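Threonine phosphate decarboxylase-like enzyme (Sulfurospirillum multivorans, PDB 6OUX) is a PLP-dependent decarboxylase that converts L-serine O-phosphate to ethanolamine O-phosphate, the precursor of the link between nucleotide loop and corrin ring in norcobamides. Local coordinates at residues L20-G25 against M357-G362; C307-A312 against C380-L385; V319-Y322 against F328-L331; F341-L346 against E366-A371; L347-I352 against K386-D391. All blocks are in the same frame, centred on the assembly; numbering follows the deposited sequence.

Interaction 1 (L20-G25 against M357-G362); sequences LKQNAG and MADKIG
An extended N-terminal loop, 20-25, offers Ala24 O to Lys360 of the type I beta turn Met357-Lys360, which is closed by Lys360 N donating to Met357 O. The backbones come nearest at Ala24 and Asp359, 7.9 Å from CA to CA. At that spacing they do not touch, and side chains and a water fill the gap. Lys360 makes the one direct hydrogen bond. Its chain bends at the second torsion (chi2 -50°) and then runs straight, which brings NZ 3.0 Å from Ala24 O. The ammonium comes in well off the line of the carbonyl, at a C=O...N angle of 128°, and slightly out of its plane. The same NZ also bonds to Phe131 O and lies in a cation-pi contact with the Phe131 ring. Gln22 and Asp359 run past each other in opposite directions, their amide and carboxylate planes 73° apart. A water joins them: it donates to Asp359 OD2 at 2.7 Å, and only weakly to Gln22 OE1 at 3.1 Å. The other carboxylate oxygen, Asp359 OD1, forms a salt bridge with Arg355, a residue assigned to binding O-phospho-L-serine. Gly25 O accepts a hydrogen bond from Arg355 as well. Both loops thus hold the Arg355 guanidinium directly, and would be second shell to the substrate. The carboxylate probably helps to orient it.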
# COMPACT_ATOMS: atom_id res chain seq x y z
N LEU A 20 -9.37 25.27 9.36
CA LEU A 20 -8.47 24.17 8.96
C LEU A 20 -8.95 23.35 7.74
O LEU A 20 -10.16 23.20 7.52
CB LEU A 20 -8.22 23.25 10.13
CG LEU A 20 -7.42 23.88 11.23
CD1 LEU A 20 -7.54 23.03 12.49
CD2 LEU A 20 -5.97 24.00 10.79
N LYS A 21 -7.98 22.85 6.97
CA LYS A 21 -8.24 21.87 5.91
C LYS A 21 -9.21 20.77 6.41
O LYS A 21 -8.94 20.10 7.42
CB LYS A 21 -6.95 21.17 5.42
CG LYS A 21 -5.87 22.04 4.81
CD LYS A 21 -6.39 23.18 3.96
CE LYS A 21 -5.30 23.77 3.06
NZ LYS A 21 -5.41 23.31 1.64
N GLN A 22 -10.32 20.63 5.70
CA GLN A 22 -11.19 19.45 5.75
C GLN A 22 -10.78 18.32 4.78
O GLN A 22 -10.11 18.55 3.78
CB GLN A 22 -12.59 19.85 5.35
CG GLN A 22 -13.37 20.57 6.42
CD GLN A 22 -14.85 20.63 6.06
OE1 GLN A 22 -15.40 19.72 5.43
NE2 GLN A 22 -15.49 21.73 6.44
N ASN A 23 -11.19 17.08 5.10
CA ASN A 23 -11.09 15.95 4.20
C ASN A 23 -12.19 14.94 4.46
O ASN A 23 -12.89 14.96 5.47
CB ASN A 23 -9.73 15.28 4.33
CG ASN A 23 -9.48 14.73 5.72
OD1 ASN A 23 -8.89 15.38 6.58
ND2 ASN A 23 -9.95 13.53 5.95
N ALA A 24 -12.30 14.00 3.57
CA ALA A 24 -13.43 13.09 3.54
C ALA A 24 -13.28 11.86 4.47
O ALA A 24 -14.23 11.09 4.66
CB ALA A 24 -13.60 12.64 2.11
N GLY A 25 -12.08 11.68 5.03
CA GLY A 25 -11.77 10.56 5.90
C GLY A 25 -12.20 10.82 7.35
O GLY A 25 -12.85 11.82 7.67
N MET A 357 -20.98 14.98 11.05
CA MET A 357 -21.68 14.53 9.81
C MET A 357 -22.06 15.63 8.84
O MET A 357 -22.56 15.34 7.73
CB MET A 357 -22.90 13.71 10.16
CG MET A 357 -22.44 12.44 10.87
SD MET A 357 -21.87 10.99 9.98
CE MET A 357 -20.14 11.15 9.87
N ALA A 358 -21.65 16.87 9.16
CA ALA A 358 -21.98 18.06 8.34
C ALA A 358 -21.54 17.93 6.88
O ALA A 358 -22.18 18.44 5.99
CB ALA A 358 -21.35 19.31 8.97
N ASP A 359 -20.46 17.21 6.61
CA ASP A 359 -19.98 17.09 5.24
C ASP A 359 -20.47 15.84 4.49
O ASP A 359 -19.91 15.48 3.46
CB ASP A 359 -18.45 17.09 5.24
CG ASP A 359 -17.84 15.90 6.03
OD1 ASP A 359 -18.54 15.24 6.85
OD2 ASP A 359 -16.64 15.64 5.83
N LYS A 360 -21.43 15.13 5.04
CA LYS A 360 -21.88 13.88 4.44
C LYS A 360 -23.23 14.11 3.91
O LYS A 360 -24.13 14.35 4.70
CB LYS A 360 -21.88 12.75 5.46
CG LYS A 360 -20.48 12.39 5.96
CD LYS A 360 -19.49 12.17 4.81
CE LYS A 360 -18.09 11.92 5.37
NZ LYS A 360 -17.17 11.61 4.25
N ILE A 361 -23.38 14.06 2.58
CA ILE A 361 -24.65 14.45 1.95
C ILE A 361 -25.67 13.39 2.24
O ILE A 361 -25.36 12.21 2.23
CB ILE A 361 -24.54 14.76 0.43
CG1 ILE A 361 -23.55 15.93 0.18
CG2 ILE A 361 -25.91 15.09 -0.18
CD1 ILE A 361 -23.70 17.16 1.10
N GLY A 362 -26.86 13.81 2.59
CA GLY A 362 -27.92 12.89 2.91
C GLY A 362 -28.16 12.70 4.38
O GLY A 362 -29.21 12.12 4.79
O HOH W 1 -15.17 17.36 7.38

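Interaction 2 (C307-A312 against C380-L385); sequences CRFKEA and CIVMAL
Ala312 N donates to Arg308 O at 2.9 Å, one of the regular bonds that hold helix 289-314 in shape where the Ala312 methyl faces Val382 of helix 375-388. The two helices belong to the C-terminal small domain of a fold type I PLP enzyme, and they pack beside each other against its sheet. Their axes here are nearly parallel, with N-to-C directions 10° apart and a closest approach of 10.5 Å. No hydrogen bond crosses between the segments, and the contact is wholly apolar. Phe309 bridges the gap. Its CG stands anti to the backbone N (chi1 -174°), and this turns the ring from the flank of its helix toward 380-385. The ring meets that helix with its edge. Val382 CG2 lies near the ring plane beside CD1 and CE1, 3.8 Å from Phe309 CE1. Further round the same rim, Ile381 CG2 is 4.1 Å from Phe309 CZ, and this side chain crosses the ring at about a right angle. Ile370 of strand 367-371 touches both Phe309 and Ile381, so the aromatic ring fills the space between two helices and the sheet. On the next helical turn Leu385 also packs on Ile370. Val382 serves both residues of helix 289-314: its CG2 touches the edge of Phe309 and lies 3.9 Å from Ala312 CB.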
# COMPACT_ATOMS: atom_id res chain seq x y z
N CYS A 307 -23.10 -2.48 22.85
CA CYS A 307 -24.49 -2.54 23.34
C CYS A 307 -24.64 -1.69 24.60
O CYS A 307 -25.56 -0.89 24.70
CB CYS A 307 -24.90 -3.96 23.58
SG CYS A 307 -25.13 -4.92 22.07
N ARG A 308 -23.69 -1.79 25.52
CA ARG A 308 -23.74 -0.99 26.75
C ARG A 308 -23.60 0.51 26.51
O ARG A 308 -24.32 1.30 27.09
CB ARG A 308 -22.70 -1.53 27.72
CG ARG A 308 -22.79 -1.00 29.13
CD ARG A 308 -21.41 -1.01 29.80
NE ARG A 308 -21.32 0.24 30.54
CZ ARG A 308 -20.73 1.38 30.17
NH1 ARG A 308 -20.81 2.41 31.01
NH2 ARG A 308 -20.01 1.51 29.06
N PHE A 309 -22.65 0.89 25.67
CA PHE A 309 -22.50 2.21 25.24
C PHE A 309 -23.81 2.78 24.60
O PHE A 309 -24.23 3.90 24.95
CB PHE A 309 -21.32 2.27 24.25
CG PHE A 309 -20.92 3.63 23.80
CD1 PHE A 309 -20.82 4.70 24.69
CD2 PHE A 309 -20.50 3.83 22.48
CE1 PHE A 309 -20.40 5.94 24.24
CE2 PHE A 309 -20.04 5.06 22.06
CZ PHE A 309 -19.98 6.11 22.94
N LYS A 310 -24.40 2.06 23.65
CA LYS A 310 -25.65 2.52 23.01
C LYS A 310 -26.78 2.74 24.01
O LYS A 310 -27.50 3.69 23.91
CB LYS A 310 -26.15 1.54 21.96
CG LYS A 310 -25.25 1.54 20.77
CD LYS A 310 -25.72 0.55 19.73
CE LYS A 310 -25.29 -0.85 20.00
NZ LYS A 310 -25.86 -1.74 18.94
N GLU A 311 -26.91 1.82 24.95
CA GLU A 311 -27.90 1.93 25.99
C GLU A 311 -27.62 3.16 26.85
O GLU A 311 -28.57 3.91 27.20
CB GLU A 311 -27.87 0.65 26.86
CG GLU A 311 -29.02 0.55 27.83
CD GLU A 311 -28.95 -0.68 28.71
OE1 GLU A 311 -27.93 -0.86 29.43
OE2 GLU A 311 -29.92 -1.46 28.67
N ALA A 312 -26.36 3.43 27.14
CA ALA A 312 -26.03 4.56 27.96
C ALA A 312 -26.34 5.87 27.22
O ALA A 312 -26.81 6.83 27.82
CB ALA A 312 -24.58 4.52 28.35
N CYS A 380 -16.54 8.11 29.77
CA CYS A 380 -16.10 9.49 29.65
C CYS A 380 -16.87 10.26 28.55
O CYS A 380 -17.29 11.40 28.71
CB CYS A 380 -14.59 9.56 29.33
SG CYS A 380 -13.52 9.03 30.71
N ILE A 381 -17.06 9.61 27.44
CA ILE A 381 -17.84 10.20 26.36
C ILE A 381 -19.28 10.47 26.81
O ILE A 381 -19.82 11.53 26.55
CB ILE A 381 -17.79 9.29 25.11
CG1 ILE A 381 -16.39 9.23 24.56
CG2 ILE A 381 -18.71 9.84 24.07
CD1 ILE A 381 -16.17 8.16 23.51
N VAL A 382 -19.91 9.49 27.44
CA VAL A 382 -21.29 9.65 27.81
C VAL A 382 -21.41 10.84 28.83
O VAL A 382 -22.34 11.68 28.76
CB VAL A 382 -21.87 8.36 28.45
CG1 VAL A 382 -23.28 8.65 28.95
CG2 VAL A 382 -21.90 7.21 27.44
N MET A 383 -20.50 10.83 29.79
CA MET A 383 -20.44 11.88 30.82
C MET A 383 -20.27 13.25 30.20
O MET A 383 -21.06 14.13 30.48
CB MET A 383 -19.33 11.59 31.86
CG MET A 383 -19.82 10.67 32.99
SD MET A 383 -18.62 10.13 34.26
CE MET A 383 -19.84 9.68 35.50
N ALA A 384 -19.24 13.39 29.36
CA ALA A 384 -18.99 14.61 28.62
C ALA A 384 -20.17 15.12 27.83
O ALA A 384 -20.56 16.30 27.99
CB ALA A 384 -17.79 14.47 27.73
N LEU A 385 -20.78 14.25 27.04
CA LEU A 385 -22.02 14.61 26.31
C LEU A 385 -23.16 15.08 27.19
O LEU A 385 -23.91 16.02 26.82
CB LEU A 385 -22.54 13.47 25.40
CG LEU A 385 -21.70 13.23 24.16
CD1 LEU A 385 -22.11 11.90 23.53
CD2 LEU A 385 -21.73 14.35 23.16

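Interaction 3 (V319-Y322 against F328-L331); sequences VYVY and FVML
Tyr322 turns the edge of its ring to Met330 O, which lies near the ring plane 3.4 Å from Tyr322 CD2. One face of the same ring carries Tyr320, whose CD2 sits over the ring centre 3.7 Å above the plane. In return, Tyr322 CD1 lies in the plane of the Tyr320 ring, at its edge. The phenol ends have partners elsewhere: Tyr320 OH bonds to Asp154 and Tyr322 OH to Glu151. The backbones form a short antiparallel beta hairpin. Val321 and Leu331 are a non-hydrogen-bonded pair, their CA atoms 4.6 Å apart, and their side chains lie side by side on one face of the sheet. On the side of this pair toward the connecting loop, Tyr322 N donates to Met330 O at 2.9 Å in a nearly straight bond, 171° at the hydrogen. The return bond is not direct. A water takes its place, donating to Tyr322 O at 2.6 Å and accepting from Met330 N at 2.9 Å, so the strands are already separating here. Leu331 CA also makes a CH...O contact of 3.3 Å with Tyr320 O. Strand 320-321 is the outermost of the small-domain sheet in this chain. Strand 328-332 is the next strand inward and is hydrogen-bonded in turn to strand 367-371 through Val329 and Leu331. Helix 289-314 covers Val321 and Val329, while Met330 packs on the loop residues Pro182 and Val363.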
# COMPACT_ATOMS: atom_id res chain seq x y z
N VAL A 319 -30.83 13.85 22.74
CA VAL A 319 -30.14 13.40 21.53
C VAL A 319 -30.99 12.27 21.03
O VAL A 319 -31.73 11.67 21.81
CB VAL A 319 -28.71 12.85 21.74
CG1 VAL A 319 -27.77 13.95 22.17
CG2 VAL A 319 -28.69 11.69 22.73
N TYR A 320 -30.87 11.98 19.74
CA TYR A 320 -31.43 10.78 19.17
C TYR A 320 -30.28 9.91 18.68
O TYR A 320 -29.38 10.41 17.96
CB TYR A 320 -32.37 11.16 18.02
CG TYR A 320 -33.06 9.99 17.44
CD1 TYR A 320 -34.17 9.45 18.05
CD2 TYR A 320 -32.57 9.36 16.33
CE1 TYR A 320 -34.80 8.32 17.54
CE2 TYR A 320 -33.17 8.24 15.81
CZ TYR A 320 -34.30 7.74 16.40
OH TYR A 320 -34.91 6.63 15.88
N VAL A 321 -30.30 8.64 19.08
CA VAL A 321 -29.27 7.68 18.74
C VAL A 321 -29.80 6.76 17.65
O VAL A 321 -30.80 6.06 17.85
CB VAL A 321 -28.87 6.81 19.95
CG1 VAL A 321 -27.61 6.04 19.59
CG2 VAL A 321 -28.60 7.64 21.18
N TYR A 322 -29.16 6.74 16.50
CA TYR A 322 -29.64 5.89 15.40
C TYR A 322 -29.28 4.47 15.64
O TYR A 322 -28.20 4.22 16.16
CB TYR A 322 -29.17 6.35 14.02
CG TYR A 322 -29.82 7.68 13.58
CD1 TYR A 322 -31.09 7.73 12.98
CD2 TYR A 322 -29.17 8.85 13.82
CE1 TYR A 322 -31.67 8.96 12.64
CE2 TYR A 322 -29.70 10.07 13.46
CZ TYR A 322 -30.96 10.13 12.89
OH TYR A 322 -31.44 11.36 12.59
N PHE A 328 -19.61 1.93 15.69
CA PHE A 328 -19.82 3.33 15.81
C PHE A 328 -21.35 3.54 15.91
O PHE A 328 -22.15 2.64 15.57
CB PHE A 328 -19.21 4.06 14.58
CG PHE A 328 -19.70 3.52 13.29
CD1 PHE A 328 -20.93 3.90 12.80
CD2 PHE A 328 -18.93 2.65 12.54
CE1 PHE A 328 -21.41 3.34 11.62
CE2 PHE A 328 -19.40 2.08 11.35
CZ PHE A 328 -20.64 2.46 10.88
N VAL A 329 -21.70 4.71 16.41
CA VAL A 329 -23.07 5.17 16.57
C VAL A 329 -23.11 6.59 16.00
O VAL A 329 -22.10 7.31 16.11
CB VAL A 329 -23.44 5.20 18.06
CG1 VAL A 329 -24.91 5.43 18.23
CG2 VAL A 329 -23.17 3.86 18.72
N MET A 330 -24.22 6.94 15.36
CA MET A 330 -24.51 8.27 14.89
C MET A 330 -25.62 8.84 15.77
O MET A 330 -26.67 8.19 16.00
CB MET A 330 -24.98 8.27 13.41
CG MET A 330 -24.83 9.63 12.62
SD MET A 330 -25.26 9.55 10.85
CE MET A 330 -24.05 10.15 10.01
N LEU A 331 -25.39 10.08 16.22
CA LEU A 331 -26.26 10.81 17.14
C LEU A 331 -26.80 12.07 16.47
O LEU A 331 -26.01 12.80 15.92
CB LEU A 331 -25.43 11.25 18.34
CG LEU A 331 -25.49 10.37 19.57
CD1 LEU A 331 -24.96 9.01 19.25
CD2 LEU A 331 -24.69 10.95 20.69
O HOH W 2 -26.00 4.77 14.84

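Interaction 4 (F341-L346 against E366-A371); sequences FVISAL and ECIRIA
Ile343 and Val342 of helix 339-350 close on Ile368 of strand 367-371. The helix is the crossover of a split beta-alpha-beta unit: it links strands 328-332 and 352-356, which run parallel, and strand 367-371 lies antiparallel between them. The helix thus passes over the middle strand, and Ile368 meets it. Contacts across the pair are apolar. The two isoleucines lie alongside, running in opposite senses, and Ile368 CG2 rests against both CG1 and CD1 of Ile343. The other branch of Ile368 serves Val342: CG1 stands between the backbone N and the carbonyl carbon (chi1 54°), which sends CD1 to within 4.4 Å of Val342 CG1. The flanks are filled by Val354 of the neighbouring strand, which touches Ile343, Leu346 and Ile368, and by Leu331. No hydrogen bond crosses the contact. The helix bonds within itself, Leu346 N donating to Val342 O at 3.0 Å. The strand bonds to its neighbours, Ile368 with Leu331 and Arg369 with Arg355. Arg369, next to Ile368 in the strand, is assigned to O-phospho-L-serine binding. It lies on the other face of the sheet, where its NH1 bonds to Asn181 O. The nearest meeting across the contact is that of two methyls, Ile343 CD1 and Ile368 CG2, 4.0 Å apart.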
# COMPACT_ATOMS: atom_id res chain seq x y z
N PHE A 341 -20.41 23.12 17.88
CA PHE A 341 -20.47 23.44 19.29
C PHE A 341 -20.11 22.24 20.14
O PHE A 341 -19.31 22.38 21.03
CB PHE A 341 -21.87 23.89 19.67
CG PHE A 341 -22.08 24.01 21.15
CD1 PHE A 341 -21.52 25.07 21.88
CD2 PHE A 341 -22.82 23.06 21.83
CE1 PHE A 341 -21.68 25.13 23.26
CE2 PHE A 341 -22.99 23.12 23.20
CZ PHE A 341 -22.42 24.14 23.91
N VAL A 342 -20.69 21.09 19.83
CA VAL A 342 -20.46 19.87 20.58
C VAL A 342 -19.06 19.37 20.38
O VAL A 342 -18.38 19.04 21.34
CB VAL A 342 -21.53 18.80 20.29
CG1 VAL A 342 -21.27 17.51 21.06
CG2 VAL A 342 -22.85 19.34 20.70
N ILE A 343 -18.61 19.35 19.14
CA ILE A 343 -17.23 18.91 18.83
C ILE A 343 -16.12 19.75 19.49
O ILE A 343 -15.17 19.21 20.05
CB ILE A 343 -17.05 18.78 17.33
CG1 ILE A 343 -17.94 17.66 16.82
CG2 ILE A 343 -15.59 18.55 16.91
CD1 ILE A 343 -18.28 17.74 15.30
N SER A 344 -16.31 21.07 19.52
CA SER A 344 -15.38 21.96 20.18
C SER A 344 -15.39 21.80 21.70
O SER A 344 -14.34 21.81 22.33
CB SER A 344 -15.68 23.40 19.76
OG SER A 344 -15.47 23.56 18.40
N ALA A 345 -16.55 21.65 22.30
CA ALA A 345 -16.58 21.48 23.73
C ALA A 345 -15.98 20.15 24.16
O ALA A 345 -15.26 20.10 25.18
CB ALA A 345 -18.01 21.60 24.27
N LEU A 346 -16.24 19.08 23.39
CA LEU A 346 -15.62 17.79 23.66
C LEU A 346 -14.11 17.89 23.60
O LEU A 346 -13.42 17.30 24.44
CB LEU A 346 -16.11 16.72 22.66
CG LEU A 346 -17.55 16.24 22.91
CD1 LEU A 346 -18.15 15.58 21.69
CD2 LEU A 346 -17.60 15.31 24.11
N GLU A 366 -28.11 17.98 12.41
CA GLU A 366 -26.75 18.18 12.92
C GLU A 366 -26.35 16.91 13.69
O GLU A 366 -26.86 16.67 14.76
CB GLU A 366 -26.73 19.40 13.88
CG GLU A 366 -26.84 20.77 13.18
CD GLU A 366 -25.59 21.10 12.39
OE1 GLU A 366 -24.43 20.84 12.86
OE2 GLU A 366 -25.74 21.59 11.26
N CYS A 367 -25.44 16.10 13.13
CA CYS A 367 -25.13 14.76 13.65
C CYS A 367 -23.65 14.64 13.88
O CYS A 367 -22.81 15.35 13.24
CB CYS A 367 -25.62 13.64 12.70
SG CYS A 367 -27.42 13.51 12.64
N ILE A 368 -23.33 13.71 14.80
CA ILE A 368 -21.96 13.30 15.01
C ILE A 368 -21.89 11.76 14.96
O ILE A 368 -22.82 11.07 15.38
CB ILE A 368 -21.39 13.79 16.35
CG1 ILE A 368 -22.26 13.42 17.56
CG2 ILE A 368 -21.22 15.29 16.31
CD1 ILE A 368 -21.56 13.73 18.87
N ARG A 369 -20.77 11.26 14.48
CA ARG A 369 -20.48 9.81 14.50
C ARG A 369 -19.43 9.55 15.55
O ARG A 369 -18.34 10.13 15.50
CB ARG A 369 -19.95 9.32 13.17
CG ARG A 369 -20.00 7.78 13.05
CD ARG A 369 -19.15 7.31 11.92
NE ARG A 369 -17.74 7.61 12.09
CZ ARG A 369 -16.81 7.35 11.17
NH1 ARG A 369 -17.16 6.78 10.04
NH2 ARG A 369 -15.54 7.63 11.37
N ILE A 370 -19.75 8.64 16.49
CA ILE A 370 -18.80 8.32 17.58
C ILE A 370 -18.38 6.85 17.52
O ILE A 370 -19.21 5.98 17.57
CB ILE A 370 -19.41 8.57 19.00
CG1 ILE A 370 -20.09 9.94 19.04
CG2 ILE A 370 -18.32 8.40 20.07
CD1 ILE A 370 -20.79 10.27 20.35
N ALA A 371 -17.09 6.59 17.42
CA ALA A 371 -16.60 5.22 17.41
C ALA A 371 -16.64 4.66 18.82
O ALA A 371 -16.31 5.38 19.78
CB ALA A 371 -15.16 5.20 16.91

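Interaction 5 (L347-I352 against K386-D391); sequences LVEYGI and KSILKD
Tyr350 meets Ser387 and Ile388 where the last turns of helices 339-350 and 375-388 come together, at the surface of the small domain. The backbones stay apart, 9.3 Å between the CA atoms of Glu349 and Ile388, so the Tyr350 ring spans the gap. The tight part is apolar and lies on the inner side. Ile388 runs past the ring in the opposite direction and sets its CD1 3.8 Å from Tyr350 CE1, with CG1 close behind at 3.9 Å from the same carbon. With CG1 of Ile388 beside the backbone N (chi1 -66°), this branch reaches toward helix 339-350. There CD1 also packs on Ala345 and Leu346, while CG2 faces Phe341. Ala384, one turn earlier, supports Tyr350 from the same helix. The outer side is looser and more polar. Ser387 OG donates to Tyr350 OH at 2.8 Å, from near the plane of the ring. Ser387 itself is exposed, so this bond forms at the solvent border. Glu349 only brushes the contact, with OE1 4.5 Å from Ile388 CG1, and its charge is paired instead with Arg9 through OE2. Beyond Tyr350 the chain leaves the helix at Gly351, whose positive phi of 58° suits glycine and turns the chain into strand 352-356. The tyrosine thus has two roles: its ring carbons extend the apolar seam between the helices, and its hydroxyl closes the outer end with a hydrogen bond from Ser387. That bond, made between neutral groups, probably helps to set the position of the phenol oxygen.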
# COMPACT_ATOMS: atom_id res chain seq x y z
N LEU A 347 -13.58 18.57 22.59
CA LEU A 347 -12.10 18.69 22.47
C LEU A 347 -11.54 19.52 23.67
O LEU A 347 -10.66 19.06 24.44
CB LEU A 347 -11.72 19.34 21.14
CG LEU A 347 -11.78 18.36 19.96
CD1 LEU A 347 -11.63 19.09 18.63
CD2 LEU A 347 -10.74 17.27 20.13
N VAL A 348 -12.08 20.71 23.83
CA VAL A 348 -11.46 21.70 24.72
C VAL A 348 -11.62 21.25 26.17
O VAL A 348 -10.71 21.32 26.96
CB VAL A 348 -12.06 23.12 24.44
CG1 VAL A 348 -11.73 24.14 25.53
CG2 VAL A 348 -11.57 23.65 23.12
N GLU A 349 -12.80 20.79 26.53
CA GLU A 349 -13.13 20.58 27.91
C GLU A 349 -12.80 19.15 28.33
O GLU A 349 -12.50 18.91 29.50
CB GLU A 349 -14.61 20.98 28.13
CG GLU A 349 -14.80 22.47 27.95
CD GLU A 349 -16.24 22.95 27.71
OE1 GLU A 349 -17.22 22.26 28.09
OE2 GLU A 349 -16.36 24.05 27.12
N TYR A 350 -12.77 18.21 27.39
CA TYR A 350 -12.58 16.79 27.74
C TYR A 350 -11.53 16.02 26.98
O TYR A 350 -11.26 14.85 27.29
CB TYR A 350 -13.90 16.06 27.63
CG TYR A 350 -14.98 16.66 28.44
CD1 TYR A 350 -15.77 17.66 27.90
CD2 TYR A 350 -15.25 16.24 29.75
CE1 TYR A 350 -16.80 18.24 28.63
CE2 TYR A 350 -16.31 16.81 30.47
CZ TYR A 350 -17.05 17.82 29.90
OH TYR A 350 -18.09 18.44 30.54
N GLY A 351 -10.88 16.66 26.02
CA GLY A 351 -9.99 15.98 25.10
C GLY A 351 -10.58 14.83 24.25
O GLY A 351 -9.87 13.90 23.84
N ILE A 352 -11.87 14.91 23.95
CA ILE A 352 -12.54 13.85 23.18
C ILE A 352 -12.76 14.35 21.78
O ILE A 352 -13.44 15.38 21.63
CB ILE A 352 -13.88 13.51 23.84
CG1 ILE A 352 -13.61 12.87 25.24
CG2 ILE A 352 -14.65 12.53 22.97
CD1 ILE A 352 -14.84 12.61 26.09
N LYS A 386 -23.35 14.42 28.32
CA LYS A 386 -24.52 14.74 29.16
C LYS A 386 -24.38 16.19 29.72
O LYS A 386 -25.32 16.96 29.74
CB LYS A 386 -24.70 13.75 30.32
CG LYS A 386 -25.63 12.61 30.00
CD LYS A 386 -26.03 11.88 31.27
CE LYS A 386 -26.73 10.55 30.99
NZ LYS A 386 -26.03 9.54 31.83
N SER A 387 -23.18 16.51 30.13
CA SER A 387 -22.83 17.78 30.66
C SER A 387 -22.90 18.90 29.60
O SER A 387 -23.50 19.93 29.86
CB SER A 387 -21.42 17.71 31.25
OG SER A 387 -20.79 18.98 31.18
N ILE A 388 -22.28 18.68 28.44
CA ILE A 388 -22.34 19.60 27.32
C ILE A 388 -23.75 19.83 26.82
O ILE A 388 -24.07 20.95 26.42
CB ILE A 388 -21.47 19.13 26.12
CG1 ILE A 388 -19.99 19.16 26.50
CG2 ILE A 388 -21.72 20.00 24.92
CD1 ILE A 388 -19.05 18.41 25.57
N LEU A 389 -24.60 18.81 26.83
CA LEU A 389 -25.96 18.95 26.32
C LEU A 389 -27.03 19.23 27.39
O LEU A 389 -28.24 19.18 27.08
CB LEU A 389 -26.36 17.69 25.52
CG LEU A 389 -25.46 17.38 24.30
CD1 LEU A 389 -25.88 16.09 23.61
CD2 LEU A 389 -25.57 18.54 23.30
N LYS A 390 -26.61 19.45 28.63
CA LYS A 390 -27.55 19.82 29.68
C LYS A 390 -28.20 21.15 29.26
O LYS A 390 -27.47 22.06 28.84
CB LYS A 390 -26.77 20.01 30.98
CG LYS A 390 -27.53 19.73 32.25
CD LYS A 390 -26.65 20.06 33.45
CE LYS A 390 -27.39 19.83 34.76
NZ LYS A 390 -26.44 20.07 35.88
N ASP A 391 -29.52 21.31 29.35
CA ASP A 391 -30.07 22.66 29.02
C ASP A 391 -29.43 23.80 29.86
O ASP A 391 -28.81 24.67 29.26
CB ASP A 391 -31.62 22.72 28.90
CG ASP A 391 -32.08 23.21 27.50
OD1 ASP A 391 -31.22 23.31 26.58
OD2 ASP A 391 -33.28 23.53 27.32

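Overall arrangement
Interactions 2 to 5 lie in the C-terminal small domain, around one mixed sheet and its helices. Interaction 3 forms the edge hairpin; its strand 328-332 pairs with strand 367-371 of interaction 4, and their centres lie 11 Å apart. Interactions 4 and 5 share helix 339-350, with centres 9 Å apart, and interactions 2 and 5 share helix 375-388. Along the chain, interactions 3 and 4 come in series, both nested within the loop closed by interaction 2. Interaction 1 brings the N-terminal loop to the turn between strands 352-356 and 367-371. Its centre is 13 Å from that of interaction 4. Those strands carry both arginines of the probable substrate site, and the loops of interaction 1 add bonds to Arg355.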